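Local coordinates for protein L-threonine dehydrogenase (Flavobacterium frigidimaris, PDB 2YY7) that probably oxidises L-threonine with NAD+ as cofactor, as a threonine dehydrogenase of the NAD-dependent epimerase/dehydratase family, at residues 12-17 / 171-176; 70-75 / 108-113; 127-132 / 280-285. All blocks are in the same frame, centred on the assembly; numbering follows the deposited sequence.

Interaction 1. Residues 12-17 / 171-176; sequences GQIGTE and PGLISW. With NAD (nicotinamide-adenine-dinucleotide), chain E.
Ile-14 meets Leu-173 beside the pyrophosphate and nicotinamide ribose of the bound NAD, and the side chain of Ile-14 can be followed outward from the helix. Ile-14 CB lies 3.6 Å from NAD O1N, and Ile-14 CG1 turns past that oxygen to reach Leu-173 CD1 at 3.7 Å. The terminal Ile-14 CD1 lies 3.5 Å from Leu-173 CD1 and also comes close to O4D of the nicotinamide ribose. With chi1 at -55° the longer branch leaves on the side of the backbone N and swings to Leu-173, whose side chain it crosses at about a right angle.

The setting is a Rossmann fold, whose first helix begins at the pyrophosphate. Gln-13 N donates to NAD O1A over 2.8 Å, nearly straight. Ile-14 N donates to NAD O1N over 2.9 Å, equally straight. At the nicotinamide end of the cofactor, Leu-173 N on strand 164-174 donates to the carboxamide oxygen O7N, with an N-H...O angle of 155°, while CB and CG of Leu-173 pack against the same amide. Farther along, one water joins the segments by donating to Gln-13 O at 2.7 Å and bonding Ser-175 OG at 2.9 Å. Met-216 and Ile-220 of helix 216-228 also pack against Ile-14.

Interaction 2. Residues 70-75 / 108-113; sequences TDIYLM and KKIKKI. With NAD (nicotinamide-adenine-dinucleotide), chain E.
Thr-70 O is gripped by two successive backbone N-H groups of the facing segment. Lys-111 N approaches it at 2.7 Å, in the carbonyl plane and on a lone pair, and Lys-112 N at 3.0 Å, also in that plane. This fork opens a parallel pairing, continued by Ile-72 N, which donates to Lys-112 O over 3.1 Å. Asp-71 thereby falls beside Lys-112, and Ile-72 beside Ile-113.

On one face, the side chains of Asp-71 and Lys-112 run side by side in the same direction, Lys-112 CD passing 3.9 Å from Asp-71 OD1. The charged ends stop 4.5 Å apart, Asp-71 OD1 to Lys-112 NZ, and a water spans them, donating to Asp-71 OD1 and accepting from Lys-112 NZ, which also bonds Met-227 O. Thr-70 OG1 donates to Asp-71 OD2 from above the carboxylate plane, giving the group a second hold.

Ile-72 and Ile-113 occupy the other face, and from the loop before the strand Ile-110 brings its CD1 to 3.9 Å from Ile-72 CD1. A chi1 of 64° places Ile-110 CG1, and the CD1 it bears, against Ile-72.

In this Rossmann sheet, helices 80-85 and 87-106 connect the paired strands in a beta-alpha-beta crossover. Val-101 of helix 87-106 covers Ile-72 and Ile-113, while strands 5-8 and 164-174 flank the pair.

Interaction 3. Residues 127-132 / 280-285; sequences PKENTP and PASIDD
Thr-131 sets its OG1 against the CB-CG edge of Pro-280, Thr-131 OG1 lying 3.0 Å from Pro-280 CB. OG1 is anti to the carbonyl carbon (chi1 -54°), a position from which it also donates to Pro-127 O at 2.9 Å, bracing its own loop. Ile-283 CD1 comes within 3.6 Å of Thr-131 CB, although the CB of Ile-283 points away from the facing loop.

Ser-282 is the polar hub. Its hydroxyl donates to Glu-129 OE1 over 2.6 Å, arriving from well above the carboxylate plane, and accepts from Asn-130 N at 2.8 Å along an almost straight path (173°). Glu-129 folds back at chi2 (71°), bringing its carboxylate over Ser-282 and setting OE2 against the methyl of Ala-281.

The backbones are laced together as well. Lys-128 O takes two N-H groups in its carbonyl plane. Ala-281 N reaches Lys-128 O at 2.6 Å on a lone pair, and Ser-282 N reaches Lys-128 O at 3.2 Å. Farther along, Thr-131 N donates to Ser-282 O, and Thr-131 O accepts from Asp-284 N, so Ser-282 and Asp-284 straddle the bridge between Thr-131 and Ile-283. The result is a single bridge flanked by loop-to-loop bonds.

One loop follows strand 112-118 and leads toward helix 142-161; the other runs from helix 272-276 to helix 286-292, where Asp-285 sits at the N-cap position without a capping bond from its side chain, which instead forms a salt bridge with Arg-289.

In the fold
The three contacts differ in burial. Interaction 1 is buried, and much of its chemistry passes through NAD and a water. Interaction 2 is partly buried and is regular sheet pairing, with one polar and one apolar face. Interaction 3 lies at the surface, where irregular loops are joined by a dense set of direct bonds, including a serine hydroxyl used twice. Interactions 1 and 2 share the central sheet, strands 164-174 and 112-118 being neighbours, and touch through Ile-14 CG2 and Met-75 CE at 3.5 Å; both reach NAD. Interaction 3 touches neither, its nearest atoms standing about 6 Å from interaction 1 and about 17 Å from interaction 2.

Interaction 1. Residues 12-17 / 171-176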
loop_
_atom_site.group_PDB
_atom_site.type_symbol
_atom_site.label_atom_id
_atom_site.label_comp_id
_atom_site.label_asym_id
_atom_site.label_seq_id
_atom_site.Cartn_x
_atom_site.Cartn_y
_atom_site.Cartn_z
ATOM N N GLY A 12 -15.294 20.057 5.252
ATOM C CA GLY A 12 -14.383 20.098 4.122
ATOM C C GLY A 12 -15.025 20.507 2.809
ATOM O O GLY A 12 -16.237 20.752 2.737
ATOM N N GLN A 13 -14.206 20.578 1.763
ATOM C CA GLN A 13 -14.680 20.960 0.439
ATOM C C GLN A 13 -15.821 20.051 -0.028
ATOM O O GLN A 13 -16.819 20.533 -0.563
ATOM C CB GLN A 13 -13.537 20.909 -0.587
ATOM C CG GLN A 13 -13.894 21.580 -1.925
ATOM C CD GLN A 13 -12.962 21.199 -3.068
ATOM O OE1 GLN A 13 -13.007 21.798 -4.141
ATOM N NE2 GLN A 13 -12.129 20.194 -2.849
ATOM N N ILE A 14 -15.674 18.741 0.170
ATOM C CA ILE A 14 -16.714 17.799 -0.240
ATOM C C ILE A 14 -17.804 17.685 0.820
ATOM O O ILE A 14 -18.998 17.753 0.511
ATOM C CB ILE A 14 -16.152 16.379 -0.472
ATOM C CG1 ILE A 14 -15.002 16.419 -1.478
ATOM C CG2 ILE A 14 -17.263 15.460 -0.978
ATOM C CD1 ILE A 14 -14.304 15.081 -1.655
ATOM N N GLY A 15 -17.372 17.505 2.068
ATOM C CA GLY A 15 -18.293 17.361 3.180
ATOM C C GLY A 15 -19.393 18.404 3.235
ATOM O O GLY A 15 -20.532 18.088 3.588
ATOM N N THR A 16 -19.051 19.644 2.895
ATOM C CA THR A 16 -20.013 20.745 2.911
ATOM C C THR A 16 -21.212 20.446 2.012
ATOM O O THR A 16 -22.362 20.534 2.443
ATOM C CB THR A 16 -19.355 22.069 2.439
ATOM O OG1 THR A 16 -18.337 22.458 3.371
ATOM C CG2 THR A 16 -20.396 23.183 2.347
ATOM N N GLU A 17 -20.930 20.088 0.762
ATOM C CA GLU A 17 -21.972 19.778 -0.212
ATOM C C GLU A 17 -22.633 18.430 0.048
ATOM O O GLU A 17 -23.848 18.290 -0.100
ATOM C CB GLU A 17 -21.383 19.791 -1.623
ATOM C CG GLU A 17 -20.885 21.152 -2.073
ATOM C CD GLU A 17 -21.994 22.188 -2.126
ATOM O OE1 GLU A 17 -23.016 21.929 -2.799
ATOM O OE2 GLU A 17 -21.841 23.259 -1.500
ATOM N N PRO A 171 -11.461 12.247 -8.955
ATOM C CA PRO A 171 -10.373 12.908 -9.677
ATOM C C PRO A 171 -10.286 14.290 -9.003
ATOM O O PRO A 171 -10.854 14.475 -7.929
ATOM C CB PRO A 171 -10.891 12.972 -11.117
ATOM C CG PRO A 171 -12.365 12.985 -10.965
ATOM C CD PRO A 171 -12.613 12.006 -9.843
ATOM N N GLY A 172 -9.579 15.248 -9.595
ATOM C CA GLY A 172 -9.507 16.568 -8.978
ATOM C C GLY A 172 -10.900 17.183 -8.937
ATOM O O GLY A 172 -11.562 17.259 -9.973
ATOM N N LEU A 173 -11.348 17.626 -7.762
ATOM C CA LEU A 173 -12.691 18.202 -7.630
ATOM C C LEU A 173 -12.746 19.729 -7.614
ATOM O O LEU A 173 -11.885 20.395 -7.039
ATOM C CB LEU A 173 -13.382 17.660 -6.370
ATOM C CG LEU A 173 -13.569 16.147 -6.255
ATOM C CD1 LEU A 173 -14.517 15.851 -5.098
ATOM C CD2 LEU A 173 -14.135 15.577 -7.551
ATOM N N ILE A 174 -13.795 20.270 -8.226
ATOM C CA ILE A 174 -13.985 21.712 -8.339
ATOM C C ILE A 174 -15.304 22.170 -7.707
ATOM O O ILE A 174 -16.365 21.627 -8.010
ATOM C CB ILE A 174 -13.949 22.112 -9.830
ATOM C CG1 ILE A 174 -12.607 21.668 -10.432
ATOM C CG2 ILE A 174 -14.138 23.618 -9.987
ATOM C CD1 ILE A 174 -12.632 21.445 -11.936
ATOM N N SER A 175 -15.236 23.165 -6.828
ATOM C CA SER A 175 -16.441 23.662 -6.170
ATOM C C SER A 175 -16.383 25.160 -5.889
ATOM O O SER A 175 -15.320 25.776 -5.952
ATOM C CB SER A 175 -16.675 22.920 -4.855
ATOM O OG SER A 175 -15.664 23.246 -3.920
ATOM N N TRP A 176 -17.543 25.720 -5.552
ATOM C CA TRP A 176 -17.696 27.144 -5.270
ATOM C C TRP A 176 -18.102 27.463 -3.828
ATOM O O TRP A 176 -17.974 28.604 -3.389
ATOM C CB TRP A 176 -18.759 27.735 -6.204
ATOM C CG TRP A 176 -20.063 26.980 -6.134
ATOM C CD1 TRP A 176 -20.469 25.961 -6.952
ATOM C CD2 TRP A 176 -21.088 27.128 -5.143
ATOM N NE1 TRP A 176 -21.680 25.465 -6.530
ATOM C CE2 TRP A 176 -22.082 26.161 -5.420
ATOM C CE3 TRP A 176 -21.263 27.982 -4.043
ATOM C CZ2 TRP A 176 -23.236 26.026 -4.637
ATOM C CZ3 TRP A 176 -22.415 27.846 -3.266
ATOM C CH2 TRP A 176 -23.383 26.873 -3.569
HETATM P PA NAD E . -10.828 19.019 3.039
HETATM O O1A NAD E . -11.455 20.179 2.347
HETATM O O2A NAD E . -9.402 19.194 3.417
HETATM O O5B NAD E . -11.727 18.529 4.246
HETATM C C5B NAD E . -11.210 17.718 5.261
HETATM C C4B NAD E . -12.006 17.935 6.525
HETATM O O4B NAD E . -11.576 16.961 7.478
HETATM C C3B NAD E . -11.772 19.343 7.123
HETATM O O3B NAD E . -13.014 20.025 7.372
HETATM C C2B NAD E . -10.947 19.050 8.382
HETATM O O2B NAD E . -11.189 19.984 9.420
HETATM C C1B NAD E . -11.412 17.627 8.729
HETATM N N9A NAD E . -10.481 16.927 9.625
HETATM C C8A NAD E . -9.089 16.927 9.536
HETATM N N7A NAD E . -8.608 16.192 10.550
HETATM C C5A NAD E . -9.666 15.722 11.248
HETATM C C6A NAD E . -9.735 14.952 12.398
HETATM N N6A NAD E . -8.639 14.605 13.037
HETATM N N1A NAD E . -10.963 14.642 12.921
HETATM C C2A NAD E . -12.131 15.084 12.317
HETATM N N3A NAD E . -12.083 15.878 11.187
HETATM C C4A NAD E . -10.846 16.187 10.680
HETATM O O3 NAD E . -10.832 17.753 2.051
HETATM P PN NAD E . -11.915 17.336 0.916
HETATM O O1N NAD E . -13.329 17.517 1.385
HETATM O O2N NAD E . -11.408 17.913 -0.358
HETATM O O5D NAD E . -11.638 15.739 0.814
HETATM C C5D NAD E . -12.414 14.807 1.582
HETATM C C4D NAD E . -11.980 13.367 1.196
HETATM O O4D NAD E . -12.045 13.203 -0.209
HETATM C C3D NAD E . -10.528 13.044 1.563
HETATM O O3D NAD E . -10.444 11.664 1.904
HETATM C C2D NAD E . -9.783 13.236 0.264
HETATM O O2D NAD E . -8.570 12.524 0.331
HETATM C C1D NAD E . -10.797 12.735 -0.765
HETATM N N1N NAD E . -10.494 13.304 -2.099
HETATM C C2N NAD E . -10.685 14.652 -2.329
HETATM C C3N NAD E . -10.397 15.177 -3.585
HETATM C C7N NAD E . -10.706 16.615 -3.902
HETATM O O7N NAD E . -10.305 17.042 -5.157
HETATM N N7N NAD E . -11.283 17.444 -3.014
HETATM C C4N NAD E . -9.892 14.346 -4.602
HETATM C C5N NAD E . -9.729 12.979 -4.361
HETATM C C6N NAD E . -10.008 12.467 -3.109
HETATM O O HOH W 1 -17.287 23.041 -1.567
#

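Interaction 2. Residues 70-75 / 108-113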
loop_
_atom_site.group_PDB
_atom_site.type_symbol
_atom_site.label_atom_id
_atom_site.label_comp_id
_atom_site.label_asym_id
_atom_site.label_seq_id
_atom_site.Cartn_x
_atom_site.Cartn_y
_atom_site.Cartn_z
ATOM N N THR A 70 -25.916 4.277 11.278
ATOM C CA THR A 70 -25.915 3.077 10.450
ATOM C C THR A 70 -24.905 3.236 9.308
ATOM O O THR A 70 -24.286 2.263 8.891
ATOM C CB THR A 70 -27.314 2.785 9.845
ATOM O OG1 THR A 70 -27.693 3.848 8.963
ATOM C CG2 THR A 70 -28.354 2.650 10.949
ATOM N N ASP A 71 -24.735 4.465 8.821
ATOM C CA ASP A 71 -23.805 4.750 7.727
ATOM C C ASP A 71 -22.759 5.810 8.092
ATOM O O ASP A 71 -23.080 6.835 8.691
ATOM C CB ASP A 71 -24.548 5.265 6.486
ATOM C CG ASP A 71 -25.537 4.265 5.916
ATOM O OD1 ASP A 71 -25.828 4.381 4.705
ATOM O OD2 ASP A 71 -26.031 3.387 6.657
ATOM N N ILE A 72 -21.511 5.573 7.707
ATOM C CA ILE A 72 -20.454 6.541 7.968
ATOM C C ILE A 72 -19.736 6.926 6.682
ATOM O O ILE A 72 -19.321 6.060 5.907
ATOM C CB ILE A 72 -19.393 6.006 8.968
ATOM C CG1 ILE A 72 -19.985 5.938 10.378
ATOM C CG2 ILE A 72 -18.155 6.925 8.963
ATOM C CD1 ILE A 72 -18.977 5.578 11.450
ATOM N N TYR A 73 -19.633 8.232 6.450
ATOM C CA TYR A 73 -18.915 8.769 5.302
ATOM C C TYR A 73 -17.671 9.407 5.929
ATOM O O TYR A 73 -17.755 10.483 6.529
ATOM C CB TYR A 73 -19.740 9.843 4.577
ATOM C CG TYR A 73 -20.959 9.323 3.842
ATOM C CD1 TYR A 73 -21.019 9.343 2.445
ATOM C CD2 TYR A 73 -22.059 8.828 4.543
ATOM C CE1 TYR A 73 -22.154 8.887 1.762
ATOM C CE2 TYR A 73 -23.198 8.367 3.872
ATOM C CZ TYR A 73 -23.240 8.400 2.483
ATOM O OH TYR A 73 -24.361 7.947 1.823
ATOM N N LEU A 74 -16.533 8.727 5.816
ATOM C CA LEU A 74 -15.267 9.211 6.376
ATOM C C LEU A 74 -14.528 10.082 5.365
ATOM O O LEU A 74 -13.827 9.581 4.481
ATOM C CB LEU A 74 -14.388 8.025 6.776
ATOM C CG LEU A 74 -12.956 8.299 7.254
ATOM C CD1 LEU A 74 -12.968 9.175 8.494
ATOM C CD2 LEU A 74 -12.273 6.977 7.550
ATOM N N MET A 75 -14.679 11.390 5.512
ATOM C CA MET A 75 -14.063 12.337 4.597
ATOM C C MET A 75 -12.795 12.972 5.143
ATOM O O MET A 75 -12.046 13.588 4.394
ATOM C CB MET A 75 -15.067 13.437 4.250
ATOM C CG MET A 75 -16.442 12.908 3.871
ATOM S SD MET A 75 -16.378 11.714 2.510
ATOM C CE MET A 75 -16.381 12.817 1.098
ATOM N N LYS A 108 -19.914 -4.700 13.898
ATOM C CA LYS A 108 -21.354 -4.607 13.639
ATOM C C LYS A 108 -22.012 -3.410 14.323
ATOM O O LYS A 108 -23.216 -3.423 14.581
ATOM C CB LYS A 108 -22.068 -5.888 14.085
ATOM C CG LYS A 108 -21.508 -7.177 13.498
ATOM C CD LYS A 108 -21.769 -7.273 12.007
ATOM C CE LYS A 108 -21.380 -8.644 11.472
ATOM N NZ LYS A 108 -21.678 -8.773 10.016
ATOM N N LYS A 109 -21.232 -2.377 14.621
ATOM C CA LYS A 109 -21.777 -1.186 15.261
ATOM C C LYS A 109 -22.362 -0.222 14.228
ATOM O O LYS A 109 -23.112 0.691 14.571
ATOM C CB LYS A 109 -20.696 -0.509 16.105
ATOM C CG LYS A 109 -20.452 -1.242 17.418
ATOM C CD LYS A 109 -19.107 -0.908 18.017
ATOM C CE LYS A 109 -18.875 -1.709 19.294
ATOM N NZ LYS A 109 -17.447 -1.659 19.725
ATOM N N ILE A 110 -22.000 -0.428 12.962
ATOM C CA ILE A 110 -22.520 0.371 11.854
ATOM C C ILE A 110 -22.762 -0.618 10.716
ATOM O O ILE A 110 -22.254 -1.738 10.745
ATOM C CB ILE A 110 -21.537 1.483 11.387
ATOM C CG1 ILE A 110 -20.255 0.866 10.834
ATOM C CG2 ILE A 110 -21.218 2.429 12.551
ATOM C CD1 ILE A 110 -19.313 1.891 10.230
ATOM N N LYS A 111 -23.535 -0.212 9.715
ATOM C CA LYS A 111 -23.859 -1.106 8.611
ATOM C C LYS A 111 -23.118 -0.867 7.301
ATOM O O LYS A 111 -22.764 -1.817 6.604
ATOM C CB LYS A 111 -25.367 -1.044 8.316
ATOM C CG LYS A 111 -26.271 -1.427 9.476
ATOM C CD LYS A 111 -27.734 -1.409 9.047
ATOM C CE LYS A 111 -28.653 -1.818 10.186
ATOM N NZ LYS A 111 -30.091 -1.831 9.779
ATOM N N LYS A 112 -22.894 0.396 6.959
ATOM C CA LYS A 112 -22.256 0.723 5.693
ATOM C C LYS A 112 -21.218 1.835 5.825
ATOM O O LYS A 112 -21.316 2.701 6.696
ATOM C CB LYS A 112 -23.346 1.138 4.694
ATOM C CG LYS A 112 -22.907 1.283 3.240
ATOM C CD LYS A 112 -24.072 1.762 2.357
ATOM C CE LYS A 112 -25.231 0.766 2.348
ATOM N NZ LYS A 112 -26.372 1.222 1.483
ATOM N N ILE A 113 -20.231 1.810 4.938
ATOM C CA ILE A 113 -19.177 2.807 4.950
ATOM C C ILE A 113 -18.866 3.342 3.567
ATOM O O ILE A 113 -18.864 2.594 2.582
ATOM C CB ILE A 113 -17.841 2.222 5.484
ATOM C CG1 ILE A 113 -17.973 1.827 6.952
ATOM C CG2 ILE A 113 -16.715 3.243 5.303
ATOM C CD1 ILE A 113 -16.785 1.039 7.465
HETATM P PA NAD E . -10.828 19.019 3.039
HETATM O O1A NAD E . -11.455 20.179 2.347
HETATM O O2A NAD E . -9.402 19.194 3.417
HETATM O O5B NAD E . -11.727 18.529 4.246
HETATM C C5B NAD E . -11.210 17.718 5.261
HETATM C C4B NAD E . -12.006 17.935 6.525
HETATM O O4B NAD E . -11.576 16.961 7.478
HETATM C C3B NAD E . -11.772 19.343 7.123
HETATM O O3B NAD E . -13.014 20.025 7.372
HETATM C C2B NAD E . -10.947 19.050 8.382
HETATM O O2B NAD E . -11.189 19.984 9.420
HETATM C C1B NAD E . -11.412 17.627 8.729
HETATM N N9A NAD E . -10.481 16.927 9.625
HETATM C C8A NAD E . -9.089 16.927 9.536
HETATM N N7A NAD E . -8.608 16.192 10.550
HETATM C C5A NAD E . -9.666 15.722 11.248
HETATM C C6A NAD E . -9.735 14.952 12.398
HETATM N N6A NAD E . -8.639 14.605 13.037
HETATM N N1A NAD E . -10.963 14.642 12.921
HETATM C C2A NAD E . -12.131 15.084 12.317
HETATM N N3A NAD E . -12.083 15.878 11.187
HETATM C C4A NAD E . -10.846 16.187 10.680
HETATM O O3 NAD E . -10.832 17.753 2.051
HETATM P PN NAD E . -11.915 17.336 0.916
HETATM O O1N NAD E . -13.329 17.517 1.385
HETATM O O2N NAD E . -11.408 17.913 -0.358
HETATM O O5D NAD E . -11.638 15.739 0.814
HETATM C C5D NAD E . -12.414 14.807 1.582
HETATM C C4D NAD E . -11.980 13.367 1.196
HETATM O O4D NAD E . -12.045 13.203 -0.209
HETATM C C3D NAD E . -10.528 13.044 1.563
HETATM O O3D NAD E . -10.444 11.664 1.904
HETATM C C2D NAD E . -9.783 13.236 0.264
HETATM O O2D NAD E . -8.570 12.524 0.331
HETATM C C1D NAD E . -10.797 12.735 -0.765
HETATM N N1N NAD E . -10.494 13.304 -2.099
HETATM C C2N NAD E . -10.685 14.652 -2.329
HETATM C C3N NAD E . -10.397 15.177 -3.585
HETATM C C7N NAD E . -10.706 16.615 -3.902
HETATM O O7N NAD E . -10.305 17.042 -5.157
HETATM N N7N NAD E . -11.283 17.444 -3.014
HETATM C C4N NAD E . -9.892 14.346 -4.602
HETATM C C5N NAD E . -9.729 12.979 -4.361
HETATM C C6N NAD E . -10.008 12.467 -3.109
HETATM O O HOH W 2 -27.498 3.290 2.993
#

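Interaction 3. Residues 127-132 / 280-285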
loop_
_atom_site.group_PDB
_atom_site.type_symbol
_atom_site.label_atom_id
_atom_site.label_comp_id
_atom_site.label_asym_id
_atom_site.label_seq_id
_atom_site.Cartn_x
_atom_site.Cartn_y
_atom_site.Cartn_z
ATOM N N PRO A 127 -0.196 3.979 -16.814
ATOM C CA PRO A 127 -0.542 4.516 -18.139
ATOM C C PRO A 127 -1.244 5.860 -17.930
ATOM O O PRO A 127 -2.123 5.974 -17.072
ATOM C CB PRO A 127 -1.475 3.449 -18.704
ATOM C CG PRO A 127 -0.883 2.187 -18.151
ATOM C CD PRO A 127 -0.600 2.564 -16.701
ATOM N N LYS A 128 -0.871 6.868 -18.708
ATOM C CA LYS A 128 -1.441 8.197 -18.523
ATOM C C LYS A 128 -2.786 8.510 -19.178
ATOM O O LYS A 128 -3.470 9.448 -18.756
ATOM C CB LYS A 128 -0.407 9.250 -18.934
ATOM C CG LYS A 128 0.993 8.941 -18.403
ATOM C CD LYS A 128 1.877 10.171 -18.322
ATOM C CE LYS A 128 1.673 10.910 -17.011
ATOM N NZ LYS A 128 2.239 10.176 -15.835
ATOM N N GLU A 129 -3.179 7.741 -20.189
ATOM C CA GLU A 129 -4.449 8.000 -20.856
ATOM C C GLU A 129 -5.438 6.852 -20.659
ATOM O O GLU A 129 -5.079 5.685 -20.778
ATOM C CB GLU A 129 -4.217 8.254 -22.349
ATOM C CG GLU A 129 -5.309 9.102 -22.988
ATOM C CD GLU A 129 -5.272 10.556 -22.530
ATOM O OE1 GLU A 129 -6.350 11.174 -22.425
ATOM O OE2 GLU A 129 -4.167 11.090 -22.292
ATOM N N ASN A 130 -6.687 7.192 -20.353
ATOM C CA ASN A 130 -7.726 6.194 -20.118
ATOM C C ASN A 130 -7.233 5.103 -19.165
ATOM O O ASN A 130 -7.369 3.910 -19.438
ATOM C CB ASN A 130 -8.178 5.568 -21.442
ATOM C CG ASN A 130 -8.776 6.590 -22.394
ATOM O OD1 ASN A 130 -8.076 7.459 -22.911
ATOM N ND2 ASN A 130 -10.078 6.494 -22.621
ATOM N N THR A 131 -6.655 5.525 -18.046
ATOM C CA THR A 131 -6.139 4.595 -17.046
ATOM C C THR A 131 -7.197 3.561 -16.673
ATOM O O THR A 131 -8.317 3.917 -16.295
ATOM C CB THR A 131 -5.719 5.343 -15.774
ATOM O OG1 THR A 131 -4.802 6.387 -16.123
ATOM C CG2 THR A 131 -5.046 4.386 -14.790
ATOM N N PRO A 132 -6.853 2.266 -16.775
ATOM C CA PRO A 132 -7.764 1.160 -16.454
ATOM C C PRO A 132 -8.052 1.038 -14.954
ATOM O O PRO A 132 -7.307 1.563 -14.128
ATOM C CB PRO A 132 -7.018 -0.073 -16.973
ATOM C CG PRO A 132 -6.053 0.487 -18.001
ATOM C CD PRO A 132 -5.593 1.755 -17.341
ATOM N N PRO A 280 -2.024 10.256 -13.889
ATOM C CA PRO A 280 -2.574 10.064 -15.236
ATOM C C PRO A 280 -3.206 11.354 -15.751
ATOM O O PRO A 280 -3.417 12.297 -14.988
ATOM C CB PRO A 280 -3.624 8.973 -15.032
ATOM C CG PRO A 280 -3.109 8.215 -13.847
ATOM C CD PRO A 280 -2.647 9.319 -12.939
ATOM N N ALA A 281 -3.515 11.386 -17.044
ATOM C CA ALA A 281 -4.136 12.558 -17.649
ATOM C C ALA A 281 -5.651 12.366 -17.726
ATOM O O ALA A 281 -6.415 13.322 -17.548
ATOM C CB ALA A 281 -3.560 12.794 -19.054
ATOM N N SER A 282 -6.075 11.133 -17.991
ATOM C CA SER A 282 -7.497 10.795 -18.098
ATOM C C SER A 282 -7.749 9.398 -17.521
ATOM O O SER A 282 -6.863 8.547 -17.537
ATOM C CB SER A 282 -7.944 10.845 -19.561
ATOM O OG SER A 282 -7.219 9.902 -20.329
ATOM N N ILE A 283 -8.971 9.163 -17.046
ATOM C CA ILE A 283 -9.335 7.897 -16.405
ATOM C C ILE A 283 -10.471 7.111 -17.074
ATOM O O ILE A 283 -11.459 7.695 -17.514
ATOM C CB ILE A 283 -9.758 8.164 -14.928
ATOM C CG1 ILE A 283 -8.616 8.840 -14.161
ATOM C CG2 ILE A 283 -10.197 6.865 -14.254
ATOM C CD1 ILE A 283 -7.408 7.968 -13.934
ATOM N N ASP A 284 -10.328 5.786 -17.133
ATOM C CA ASP A 284 -11.369 4.923 -17.702
ATOM C C ASP A 284 -12.218 4.390 -16.546
ATOM O O ASP A 284 -11.767 3.537 -15.785
ATOM C CB ASP A 284 -10.752 3.743 -18.463
ATOM C CG ASP A 284 -11.804 2.779 -19.014
ATOM O OD1 ASP A 284 -11.420 1.788 -19.670
ATOM O OD2 ASP A 284 -13.013 3.006 -18.792
ATOM N N ASP A 285 -13.446 4.891 -16.417
ATOM C CA ASP A 285 -14.321 4.464 -15.332
ATOM C C ASP A 285 -15.471 3.565 -15.781
ATOM O O ASP A 285 -16.567 3.642 -15.223
ATOM C CB ASP A 285 -14.901 5.686 -14.622
ATOM C CG ASP A 285 -15.785 6.524 -15.532
ATOM O OD1 ASP A 285 -16.406 7.480 -15.030
ATOM O OD2 ASP A 285 -15.859 6.232 -16.747
#